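Local coordinates for homospermidine synthase (Legionella pneumophila subsp. pneumophila str. Philadelphia 1, PDB 2PH5), which probably acts as a homospermidine synthase, a polyamine-forming transferase that binds NAD in a Rossmann-type domain, at residues A[109-114]-A[402-407]; A[408-413]-A[423-428]. One frame throughout, in Å; residues are numbered along the deposited sequence.

Interaction 1: residues A[109-114]-A[402-407]; sequences LYINAA and SGIIWA. With NAD (nicotinamide-adenine-dinucleotide), chain C.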
ATOM      1  N   LEU A 109      -9.874 -24.196 -35.120  1.00 19.64           N
ATOM      2  CA  LEU A 109      -9.848 -22.798 -34.693  1.00 18.80           C
ATOM      3  C   LEU A 109      -8.981 -22.648 -33.448  1.00 17.65           C
ATOM      4  O   LEU A 109      -8.674 -23.626 -32.767  1.00 15.23           O
ATOM      5  CB  LEU A 109     -11.269 -22.319 -34.371  1.00 19.30           C
ATOM      6  CG  LEU A 109     -12.061 -21.576 -35.450  1.00 23.20           C
ATOM      7  CD1 LEU A 109     -11.467 -21.836 -36.848  1.00 22.51           C
ATOM      8  CD2 LEU A 109     -13.514 -22.006 -35.362  1.00 19.15           C
ATOM      9  N   TYR A 110      -8.603 -21.423 -33.128  1.00 18.53           N
ATOM     10  CA  TYR A 110      -7.772 -21.214 -31.956  1.00 18.60           C
ATOM     11  C   TYR A 110      -7.943 -19.802 -31.446  1.00 18.76           C
ATOM     12  O   TYR A 110      -8.203 -18.892 -32.232  1.00 21.44           O
ATOM     13  CB  TYR A 110      -6.301 -21.465 -32.314  1.00 17.69           C
ATOM     14  CG  TYR A 110      -5.312 -21.045 -31.249  1.00 17.33           C
ATOM     15  CD1 TYR A 110      -5.030 -19.695 -31.020  1.00 15.79           C
ATOM     16  CD2 TYR A 110      -4.635 -21.996 -30.487  1.00 18.85           C
ATOM     17  CE1 TYR A 110      -4.100 -19.301 -30.067  1.00 15.53           C
ATOM     18  CE2 TYR A 110      -3.698 -21.611 -29.527  1.00 19.14           C
ATOM     19  CZ  TYR A 110      -3.437 -20.256 -29.328  1.00 17.66           C
ATOM     20  OH  TYR A 110      -2.486 -19.859 -28.416  1.00 19.80           O
ATOM     21  N   ILE A 111      -7.812 -19.639 -30.130  1.00 16.49           N
ATOM     22  CA  ILE A 111      -7.899 -18.341 -29.468  1.00 15.75           C
ATOM     23  C   ILE A 111      -7.065 -18.389 -28.183  1.00 15.89           C
ATOM     24  O   ILE A 111      -6.819 -19.462 -27.646  1.00 17.11           O
ATOM     25  CB  ILE A 111      -9.357 -17.990 -29.064  1.00 15.77           C
ATOM     26  CG1 ILE A 111      -9.414 -16.580 -28.483  1.00 13.40           C
ATOM     27  CG2 ILE A 111      -9.856 -18.933 -27.976  1.00 14.34           C
ATOM     28  CD1 ILE A 111     -10.815 -16.064 -28.289  1.00 11.14           C
ATOM     29  N   ASN A 112      -6.610 -17.235 -27.711  1.00 15.50           N
ATOM     30  CA  ASN A 112      -5.873 -17.164 -26.462  1.00 18.32           C
ATOM     31  C   ASN A 112      -6.059 -15.782 -25.879  1.00 19.64           C
ATOM     32  O   ASN A 112      -6.489 -14.851 -26.574  1.00 19.67           O
ATOM     33  CB  ASN A 112      -4.368 -17.492 -26.637  1.00 20.33           C
ATOM     34  CG  ASN A 112      -3.548 -16.342 -27.246  1.00 22.22           C
ATOM     35  OD1 ASN A 112      -2.337 -16.473 -27.437  1.00 21.88           O
ATOM     36  ND2 ASN A 112      -4.198 -15.226 -27.545  1.00 21.62           N
ATOM     37  N   ALA A 113      -5.764 -15.653 -24.593  1.00 21.16           N
ATOM     38  CA  ALA A 113      -5.888 -14.371 -23.922  1.00 21.99           C
ATOM     39  C   ALA A 113      -4.497 -13.749 -23.775  1.00 23.79           C
ATOM     40  O   ALA A 113      -4.355 -12.655 -23.236  1.00 23.34           O
ATOM     41  CB  ALA A 113      -6.554 -14.564 -22.563  1.00 18.67           C
ATOM     42  N   ALA A 114      -3.470 -14.453 -24.253  1.00 24.80           N
ATOM     43  CA  ALA A 114      -2.097 -13.939 -24.195  1.00 26.05           C
ATOM     44  C   ALA A 114      -1.091 -14.873 -24.878  1.00 25.85           C
ATOM     45  O   ALA A 114      -1.200 -16.100 -24.789  1.00 24.76           O
ATOM     46  CB  ALA A 114      -1.676 -13.691 -22.739  1.00 22.84           C
ATOM     47  N   SER A 402     -16.866 -13.786 -26.662  1.00 18.71           N
ATOM     48  CA  SER A 402     -17.244 -12.977 -27.821  1.00 17.46           C
ATOM     49  C   SER A 402     -16.274 -13.284 -28.955  1.00 18.13           C
ATOM     50  O   SER A 402     -16.685 -13.500 -30.093  1.00 21.47           O
ATOM     51  CB  SER A 402     -17.173 -11.478 -27.510  1.00 16.01           C
ATOM     52  OG  SER A 402     -17.959 -11.128 -26.391  1.00 17.92           O
ATOM     53  N   GLY A 403     -14.985 -13.286 -28.632  1.00 16.81           N
ATOM     54  CA  GLY A 403     -13.969 -13.582 -29.622  1.00 18.39           C
ATOM     55  C   GLY A 403     -14.146 -14.974 -30.200  1.00 20.29           C
ATOM     56  O   GLY A 403     -13.939 -15.186 -31.398  1.00 20.48           O
ATOM     57  N   ILE A 404     -14.530 -15.926 -29.351  1.00 20.70           N
ATOM     58  CA  ILE A 404     -14.746 -17.300 -29.791  1.00 23.87           C
ATOM     59  C   ILE A 404     -15.890 -17.330 -30.807  1.00 24.77           C
ATOM     60  O   ILE A 404     -15.791 -17.983 -31.841  1.00 25.46           O
ATOM     61  CB  ILE A 404     -15.086 -18.247 -28.585  1.00 23.11           C
ATOM     62  CG1 ILE A 404     -13.856 -18.403 -27.680  1.00 22.23           C
ATOM     63  CG2 ILE A 404     -15.549 -19.616 -29.091  1.00 20.18           C
ATOM     64  CD1 ILE A 404     -14.084 -19.264 -26.432  1.00 20.66           C
ATOM     65  N   ILE A 405     -16.971 -16.616 -30.520  1.00 25.29           N
ATOM     66  CA  ILE A 405     -18.098 -16.588 -31.441  1.00 27.30           C
ATOM     67  C   ILE A 405     -17.698 -15.940 -32.762  1.00 27.51           C
ATOM     68  O   ILE A 405     -18.168 -16.342 -33.823  1.00 26.90           O
ATOM     69  CB  ILE A 405     -19.284 -15.799 -30.863  1.00 27.40           C
ATOM     70  CG1 ILE A 405     -19.739 -16.435 -29.549  1.00 27.63           C
ATOM     71  CG2 ILE A 405     -20.439 -15.782 -31.872  1.00 27.12           C
ATOM     72  CD1 ILE A 405     -20.677 -15.559 -28.754  1.00 29.25           C
ATOM     73  N   TRP A 406     -16.828 -14.937 -32.688  1.00 27.81           N
ATOM     74  CA  TRP A 406     -16.378 -14.232 -33.881  1.00 28.19           C
ATOM     75  C   TRP A 406     -15.595 -15.165 -34.791  1.00 28.15           C
ATOM     76  O   TRP A 406     -15.821 -15.209 -35.999  1.00 29.64           O
ATOM     77  CB  TRP A 406     -15.487 -13.041 -33.507  1.00 29.11           C
ATOM     78  CG  TRP A 406     -15.081 -12.212 -34.697  1.00 32.53           C
ATOM     79  CD1 TRP A 406     -15.815 -11.224 -35.305  1.00 33.51           C
ATOM     80  CD2 TRP A 406     -13.873 -12.336 -35.459  1.00 33.33           C
ATOM     81  NE1 TRP A 406     -15.136 -10.734 -36.395  1.00 33.63           N
ATOM     82  CE2 TRP A 406     -13.945 -11.398 -36.514  1.00 33.35           C
ATOM     83  CE3 TRP A 406     -12.739 -13.149 -35.356  1.00 35.21           C
ATOM     84  CZ2 TRP A 406     -12.924 -11.250 -37.460  1.00 34.43           C
ATOM     85  CZ3 TRP A 406     -11.718 -13.003 -36.304  1.00 36.05           C
ATOM     86  CH2 TRP A 406     -11.821 -12.061 -37.338  1.00 34.88           C
ATOM     87  N   ALA A 407     -14.673 -15.912 -34.200  1.00 28.42           N
ATOM     88  CA  ALA A 407     -13.841 -16.826 -34.958  1.00 28.56           C
ATOM     89  C   ALA A 407     -14.655 -17.917 -35.650  1.00 29.88           C
ATOM     90  O   ALA A 407     -14.349 -18.294 -36.778  1.00 30.15           O
ATOM     91  CB  ALA A 407     -12.784 -17.446 -34.044  1.00 27.63           C
TER
HETATM   92  PA  NAD C 501      -3.546 -19.930 -14.108  1.00 27.86           P
HETATM   93  O1A NAD C 501      -2.099 -20.048 -13.715  1.00 26.13           O
HETATM   94  O2A NAD C 501      -4.550 -19.718 -13.029  1.00 27.37           O
HETATM   95  O5B NAD C 501      -4.012 -21.223 -14.968  1.00 25.38           O
HETATM   96  C5B NAD C 501      -3.207 -21.706 -16.041  1.00 27.00           C
HETATM   97  C4B NAD C 501      -3.513 -23.203 -16.237  1.00 29.21           C
HETATM   98  O4B NAD C 501      -2.663 -23.640 -17.275  1.00 29.00           O
HETATM   99  C3B NAD C 501      -3.223 -24.080 -15.015  1.00 28.14           C
HETATM  100  O3B NAD C 501      -4.383 -24.838 -14.662  1.00 29.26           O
HETATM  101  C2B NAD C 501      -2.083 -24.957 -15.449  1.00 28.91           C
HETATM  102  O2B NAD C 501      -2.062 -26.245 -14.878  1.00 28.66           O
HETATM  103  C1B NAD C 501      -2.186 -24.936 -16.975  1.00 28.62           C
HETATM  104  N9A NAD C 501      -0.923 -25.109 -17.702  1.00 29.31           N
HETATM  105  C8A NAD C 501       0.330 -24.685 -17.226  1.00 29.97           C
HETATM  106  N7A NAD C 501       1.308 -25.547 -17.570  1.00 29.74           N
HETATM  107  C5A NAD C 501       0.709 -26.546 -18.257  1.00 30.34           C
HETATM  108  C6A NAD C 501       1.225 -27.695 -18.855  1.00 29.38           C
HETATM  109  N6A NAD C 501       2.520 -28.014 -18.855  1.00 26.74           N
HETATM  110  N1A NAD C 501       0.321 -28.536 -19.489  1.00 29.57           N
HETATM  111  C2A NAD C 501      -1.033 -28.267 -19.536  1.00 28.17           C
HETATM  112  N3A NAD C 501      -1.563 -27.137 -18.961  1.00 29.92           N
HETATM  113  C4A NAD C 501      -0.673 -26.309 -18.339  1.00 29.62           C
HETATM  114  O3  NAD C 501      -3.602 -18.685 -15.083  1.00 28.99           O
HETATM  115  PN  NAD C 501      -4.778 -18.020 -15.949  1.00 29.46           P
HETATM  116  O1N NAD C 501      -4.738 -16.562 -15.688  1.00 29.57           O
HETATM  117  O2N NAD C 501      -6.049 -18.779 -15.668  1.00 25.34           O
HETATM  118  O5D NAD C 501      -4.109 -18.401 -17.334  1.00 32.91           O
HETATM  119  C5D NAD C 501      -4.607 -18.083 -18.610  1.00 34.33           C
HETATM  120  C4D NAD C 501      -3.825 -16.861 -19.043  1.00 35.46           C
HETATM  121  O4D NAD C 501      -4.725 -15.850 -19.411  1.00 35.99           O
HETATM  122  C3D NAD C 501      -2.424 -16.295 -19.156  1.00 35.59           C
HETATM  123  O3D NAD C 501      -1.799 -16.683 -20.370  1.00 35.53           O
HETATM  124  C2D NAD C 501      -2.685 -14.802 -19.070  1.00 35.56           C
HETATM  125  O2D NAD C 501      -1.668 -14.021 -19.629  1.00 37.50           O
HETATM  126  C1D NAD C 501      -4.045 -14.653 -19.741  1.00 34.30           C
HETATM  127  N1N NAD C 501      -4.929 -13.580 -19.228  1.00 33.51           N
HETATM  128  C2N NAD C 501      -5.368 -12.583 -20.069  1.00 32.92           C
HETATM  129  C3N NAD C 501      -6.228 -11.599 -19.535  1.00 32.90           C
HETATM  130  C7N NAD C 501      -6.765 -10.491 -20.373  1.00 31.18           C
HETATM  131  O7N NAD C 501      -7.607  -9.594 -19.766  1.00 32.78           O
HETATM  132  N7N NAD C 501      -6.487 -10.362 -21.653  1.00 30.93           N
HETATM  133  C4N NAD C 501      -6.631 -11.633 -18.162  1.00 33.89           C
HETATM  134  C5N NAD C 501      -6.153 -12.671 -17.335  1.00 33.84           C
HETATM  135  C6N NAD C 501      -5.313 -13.640 -17.849  1.00 32.74           C
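Ile111 of strand 109-112 reaches the helix segment 402-407 with both its methyls, CD1 and CG2, and Ile404 receives them. CD1 of Ile111 comes within 3.9 Å of Ile404 CG1, while its other methyl, CG2, meets that same CG1 from the base of the side chain, and the two side chains cross nearly at right angles. Ile111 stands extended: CG1 is anti to the backbone N (chi1 -175°) and CD1 continues the line. This carries the methyl as far as the helix backbone, with Ile111 CD1 3.9 Å from Ile404 N. Gly403 brings only main chain to this spot, its C atom 4.0 Å from Ile111 CD1. Two residues back along the strand, Leu109 packs its CG against Ala407 CB at 4.4 Å. No hydrogen bond joins the segments, so apolar packing alone carries this buried contact. The strand belongs to the parallel sheet of a Rossmann-type fold, lying between strands 86-89 and 152-153, and segment 402-407 of helix 391-408 runs almost antiparallel to it, at 157° with the axes 9.0 Å apart, in the manner of helices laid on parallel alpha/beta sheets. Phe86 and Ile88 of the neighbouring strand widen the apolar bed under Ile404, and Phe86 touches Leu109 and Ile111 as well. The side chain of Tyr110 leaves the strand away from segment 402-407 and touches Leu99 and Ile100 of helix 96-106, its OH hydrogen-bonded to Asp89, so helices cover the strand on two faces. Past the strand the chain reaches the cofactor, as expected for the C-terminal end of a Rossmann strand: Ala113 O lies 3.3 Å from C2N of the nicotinamide ring of NAD, and Ala114 CB comes to 3.1 Å from the ribose oxygen O2D.

Interaction 2: residues A[408-413]-A[423-428]; sequences IEHPDE and HQYIID
Tyr425 OH sits near two oxygens, Glu409 OE1 at 2.8 Å and the backbone O of Ile405, to which it makes a weak hydrogen bond. As modelled, OE1 lies at the edge of the phenol ring and in its plane, and the carboxylate is turned 84° to the ring, so the two flat groups meet crosswise. The closeness itself is doubtful, because the carboxylate carbon of Glu409 is set too near the hydroxyl. Glu409 and Tyr425 extend to meet head-on. Tyr425 projects from helix 423-430 with CG anti to its backbone nitrogen (chi1 180°), whereas Glu409, where the chain departs from helix 391-408, has CG between its N and its carbonyl carbon (chi1 63°) and a straight chain beyond. Together they span CA atoms 11.6 Å apart. Beside them, His410 CE1, at the edge of its imidazole, lies 4.3 Å from Tyr425 CE1. That imidazole is held from its own side: ND1 is hydrogen-bonded to the carbonyl O of Trp406 in the last turn of the helix, and its ring stacks on the Trp406 indole. Tyr425 meets the same indole edge-to-face, which makes an aromatic cluster of three. The contact thus links the exit of helix 391-408 to helix 423-430 at the protein surface, within the saccharopine dehydrogenase C-terminal family region and away from the NAD site. Because a carbonyl oxygen can only accept, the bond to Trp406 implies a proton on His410 ND1.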
ATOM      1  N   ILE A 408     -15.690 -18.421 -34.988  1.00 30.28           N
ATOM      2  CA  ILE A 408     -16.513 -19.465 -35.586  1.00 33.40           C
ATOM      3  C   ILE A 408     -17.146 -19.025 -36.914  1.00 35.08           C
ATOM      4  O   ILE A 408     -17.188 -19.799 -37.865  1.00 35.78           O
ATOM      5  CB  ILE A 408     -17.622 -19.932 -34.611  1.00 32.89           C
ATOM      6  CG1 ILE A 408     -16.976 -20.628 -33.413  1.00 32.18           C
ATOM      7  CG2 ILE A 408     -18.600 -20.868 -35.321  1.00 28.97           C
ATOM      8  CD1 ILE A 408     -17.946 -21.025 -32.333  1.00 35.41           C
ATOM      9  N   GLU A 409     -17.633 -17.794 -36.994  1.00 36.91           N
ATOM     10  CA  GLU A 409     -18.234 -17.357 -38.240  1.00 40.71           C
ATOM     11  C   GLU A 409     -17.216 -16.695 -39.177  1.00 39.84           C
ATOM     12  O   GLU A 409     -17.574 -16.136 -40.215  1.00 40.24           O
ATOM     13  CB  GLU A 409     -19.421 -16.428 -37.972  1.00 45.09           C
ATOM     14  CG  GLU A 409     -19.083 -15.132 -37.285  1.00 52.11           C
ATOM     15  CD  GLU A 409     -20.276 -14.193 -37.224  1.00 56.32           C
ATOM     16  OE1 GLU A 409     -21.258 -14.520 -36.517  1.00 58.26           O
ATOM     17  OE2 GLU A 409     -20.233 -13.133 -37.889  1.00 57.62           O
ATOM     18  N   HIS A 410     -15.945 -16.772 -38.794  1.00 37.81           N
ATOM     19  CA  HIS A 410     -14.827 -16.241 -39.567  1.00 35.59           C
ATOM     20  C   HIS A 410     -13.665 -17.199 -39.303  1.00 34.87           C
ATOM     21  O   HIS A 410     -12.606 -16.788 -38.849  1.00 34.16           O
ATOM     22  CB  HIS A 410     -14.441 -14.840 -39.090  1.00 35.56           C
ATOM     23  CG  HIS A 410     -15.552 -13.841 -39.164  1.00 35.69           C
ATOM     24  ND1 HIS A 410     -16.272 -13.438 -38.060  1.00 34.92           N
ATOM     25  CD2 HIS A 410     -16.062 -13.157 -40.215  1.00 36.53           C
ATOM     26  CE1 HIS A 410     -17.176 -12.549 -38.427  1.00 35.17           C
ATOM     27  NE2 HIS A 410     -17.071 -12.360 -39.730  1.00 34.61           N
ATOM     28  N   PRO A 411     -13.853 -18.496 -39.601  1.00 34.87           N
ATOM     29  CA  PRO A 411     -12.842 -19.533 -39.389  1.00 34.37           C
ATOM     30  C   PRO A 411     -11.592 -19.508 -40.253  1.00 34.45           C
ATOM     31  O   PRO A 411     -10.623 -20.200 -39.955  1.00 34.44           O
ATOM     32  CB  PRO A 411     -13.640 -20.817 -39.579  1.00 35.51           C
ATOM     33  CG  PRO A 411     -14.590 -20.444 -40.660  1.00 34.78           C
ATOM     34  CD  PRO A 411     -15.063 -19.071 -40.225  1.00 35.48           C
ATOM     35  N   ASP A 412     -11.600 -18.717 -41.316  1.00 35.36           N
ATOM     36  CA  ASP A 412     -10.440 -18.677 -42.199  1.00 36.40           C
ATOM     37  C   ASP A 412      -9.914 -17.264 -42.366  1.00 37.78           C
ATOM     38  O   ASP A 412     -10.067 -16.653 -43.418  1.00 39.11           O
ATOM     39  CB  ASP A 412     -10.824 -19.290 -43.543  1.00 34.84           C
ATOM     40  CG  ASP A 412     -11.336 -20.716 -43.391  1.00 36.88           C
ATOM     41  OD1 ASP A 412     -10.523 -21.614 -43.081  1.00 36.95           O
ATOM     42  OD2 ASP A 412     -12.551 -20.942 -43.563  1.00 37.44           O
ATOM     43  N   GLU A 413      -9.280 -16.752 -41.315  1.00 37.83           N
ATOM     44  CA  GLU A 413      -8.745 -15.399 -41.332  1.00 35.23           C
ATOM     45  C   GLU A 413      -7.272 -15.368 -40.958  1.00 33.80           C
ATOM     46  O   GLU A 413      -6.633 -14.314 -40.978  1.00 33.18           O
ATOM     47  CB  GLU A 413      -9.549 -14.526 -40.372  1.00 35.49           C
ATOM     48  CG  GLU A 413     -11.042 -14.479 -40.679  1.00 37.30           C
ATOM     49  CD  GLU A 413     -11.349 -13.869 -42.042  1.00 37.44           C
ATOM     50  OE1 GLU A 413     -10.982 -12.696 -42.268  1.00 36.88           O
ATOM     51  OE2 GLU A 413     -11.960 -14.565 -42.882  1.00 37.61           O
ATOM     52  N   HIS A 423     -15.030  -3.775 -33.601  1.00 30.98           N
ATOM     53  CA  HIS A 423     -15.361  -3.511 -32.205  1.00 31.73           C
ATOM     54  C   HIS A 423     -16.849  -3.663 -31.835  1.00 31.74           C
ATOM     55  O   HIS A 423     -17.177  -4.235 -30.793  1.00 30.41           O
ATOM     56  CB  HIS A 423     -14.853  -2.118 -31.810  1.00 31.37           C
ATOM     57  CG  HIS A 423     -15.527  -1.008 -32.547  1.00 32.52           C
ATOM     58  ND1 HIS A 423     -15.401  -0.841 -33.909  1.00 30.40           N
ATOM     59  CD2 HIS A 423     -16.396  -0.060 -32.127  1.00 31.01           C
ATOM     60  CE1 HIS A 423     -16.171   0.159 -34.297  1.00 32.13           C
ATOM     61  NE2 HIS A 423     -16.787   0.649 -33.235  1.00 32.19           N
ATOM     62  N   GLN A 424     -17.738  -3.173 -32.697  1.00 31.49           N
ATOM     63  CA  GLN A 424     -19.176  -3.247 -32.450  1.00 32.18           C
ATOM     64  C   GLN A 424     -19.670  -4.691 -32.325  1.00 30.70           C
ATOM     65  O   GLN A 424     -20.531  -4.998 -31.498  1.00 30.44           O
ATOM     66  CB  GLN A 424     -19.931  -2.511 -33.565  1.00 34.80           C
ATOM     67  CG  GLN A 424     -21.441  -2.468 -33.385  1.00 38.82           C
ATOM     68  CD  GLN A 424     -22.170  -1.834 -34.569  1.00 42.82           C
ATOM     69  OE1 GLN A 424     -23.365  -2.081 -34.777  1.00 42.76           O
ATOM     70  NE2 GLN A 424     -21.457  -1.009 -35.343  1.00 44.87           N
ATOM     71  N   TYR A 425     -19.120  -5.578 -33.143  1.00 28.62           N
ATOM     72  CA  TYR A 425     -19.497  -6.984 -33.102  1.00 26.79           C
ATOM     73  C   TYR A 425     -19.170  -7.555 -31.729  1.00 26.99           C
ATOM     74  O   TYR A 425     -20.013  -8.185 -31.080  1.00 27.11           O
ATOM     75  CB  TYR A 425     -18.717  -7.750 -34.160  1.00 26.05           C
ATOM     76  CG  TYR A 425     -19.002  -9.231 -34.237  1.00 26.56           C
ATOM     77  CD1 TYR A 425     -19.722  -9.757 -35.311  1.00 26.48           C
ATOM     78  CD2 TYR A 425     -18.483 -10.118 -33.285  1.00 24.67           C
ATOM     79  CE1 TYR A 425     -19.910 -11.126 -35.451  1.00 26.92           C
ATOM     80  CE2 TYR A 425     -18.666 -11.492 -33.412  1.00 24.54           C
ATOM     81  CZ  TYR A 425     -19.378 -11.990 -34.502  1.00 26.95           C
ATOM     82  OH  TYR A 425     -19.528 -13.347 -34.664  1.00 27.20           O
ATOM     83  N   ILE A 426     -17.936  -7.333 -31.290  1.00 26.12           N
ATOM     84  CA  ILE A 426     -17.488  -7.834 -30.001  1.00 25.20           C
ATOM     85  C   ILE A 426     -18.242  -7.172 -28.856  1.00 25.52           C
ATOM     86  O   ILE A 426     -18.831  -7.864 -28.031  1.00 25.42           O
ATOM     87  CB  ILE A 426     -15.927  -7.653 -29.833  1.00 24.46           C
ATOM     88  CG1 ILE A 426     -15.209  -8.950 -30.200  1.00 22.44           C
ATOM     89  CG2 ILE A 426     -15.554  -7.374 -28.376  1.00 23.29           C
ATOM     90  CD1 ILE A 426     -15.490  -9.464 -31.559  1.00 21.50           C
ATOM     91  N   ILE A 427     -18.254  -5.841 -28.824  1.00 26.15           N
ATOM     92  CA  ILE A 427     -18.937  -5.116 -27.754  1.00 26.85           C
ATOM     93  C   ILE A 427     -20.412  -5.467 -27.567  1.00 27.34           C
ATOM     94  O   ILE A 427     -20.899  -5.497 -26.437  1.00 26.39           O
ATOM     95  CB  ILE A 427     -18.845  -3.597 -27.955  1.00 27.78           C
ATOM     96  CG1 ILE A 427     -17.383  -3.156 -27.942  1.00 27.87           C
ATOM     97  CG2 ILE A 427     -19.615  -2.886 -26.855  1.00 27.45           C
ATOM     98  CD1 ILE A 427     -16.648  -3.527 -26.679  1.00 32.42           C
ATOM     99  N   ASP A 428     -21.119  -5.717 -28.669  1.00 27.62           N
ATOM    100  CA  ASP A 428     -22.539  -6.053 -28.609  1.00 28.06           C
ATOM    101  C   ASP A 428     -22.795  -7.429 -28.004  1.00 28.25           C
ATOM    102  O   ASP A 428     -23.886  -7.701 -27.500  1.00 27.83           O
ATOM    103  CB  ASP A 428     -23.175  -5.995 -30.004  1.00 30.65           C
ATOM    104  CG  ASP A 428     -23.407  -4.568 -30.488  1.00 32.61           C
ATOM    105  OD1 ASP A 428     -23.756  -3.698 -29.658  1.00 33.79           O
ATOM    106  OD2 ASP A 428     -23.261  -4.320 -31.702  1.00 34.59           O
TER

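Both segments of interaction 1 precede those of interaction 2 in the sequence, and helix 391-408 serves both: residues 402-407 lie on the Rossmann-type sheet, while its last residue and the loop after it form 408-413. The two centres are 9 Å apart and the contacts touch directly, Trp406 CA lying 3.4 Å from Tyr425 OH and Leu109 CD1 3.6 Å from Pro411 O. After the loop, the chain adds strand 415-416 to the edge of the parallel sheet beside strand 152-153, then enters helix 423-430. A late part of the sequence thus packs back onto the nucleotide-binding fold, interaction 1 buried and interaction 2 at the surface.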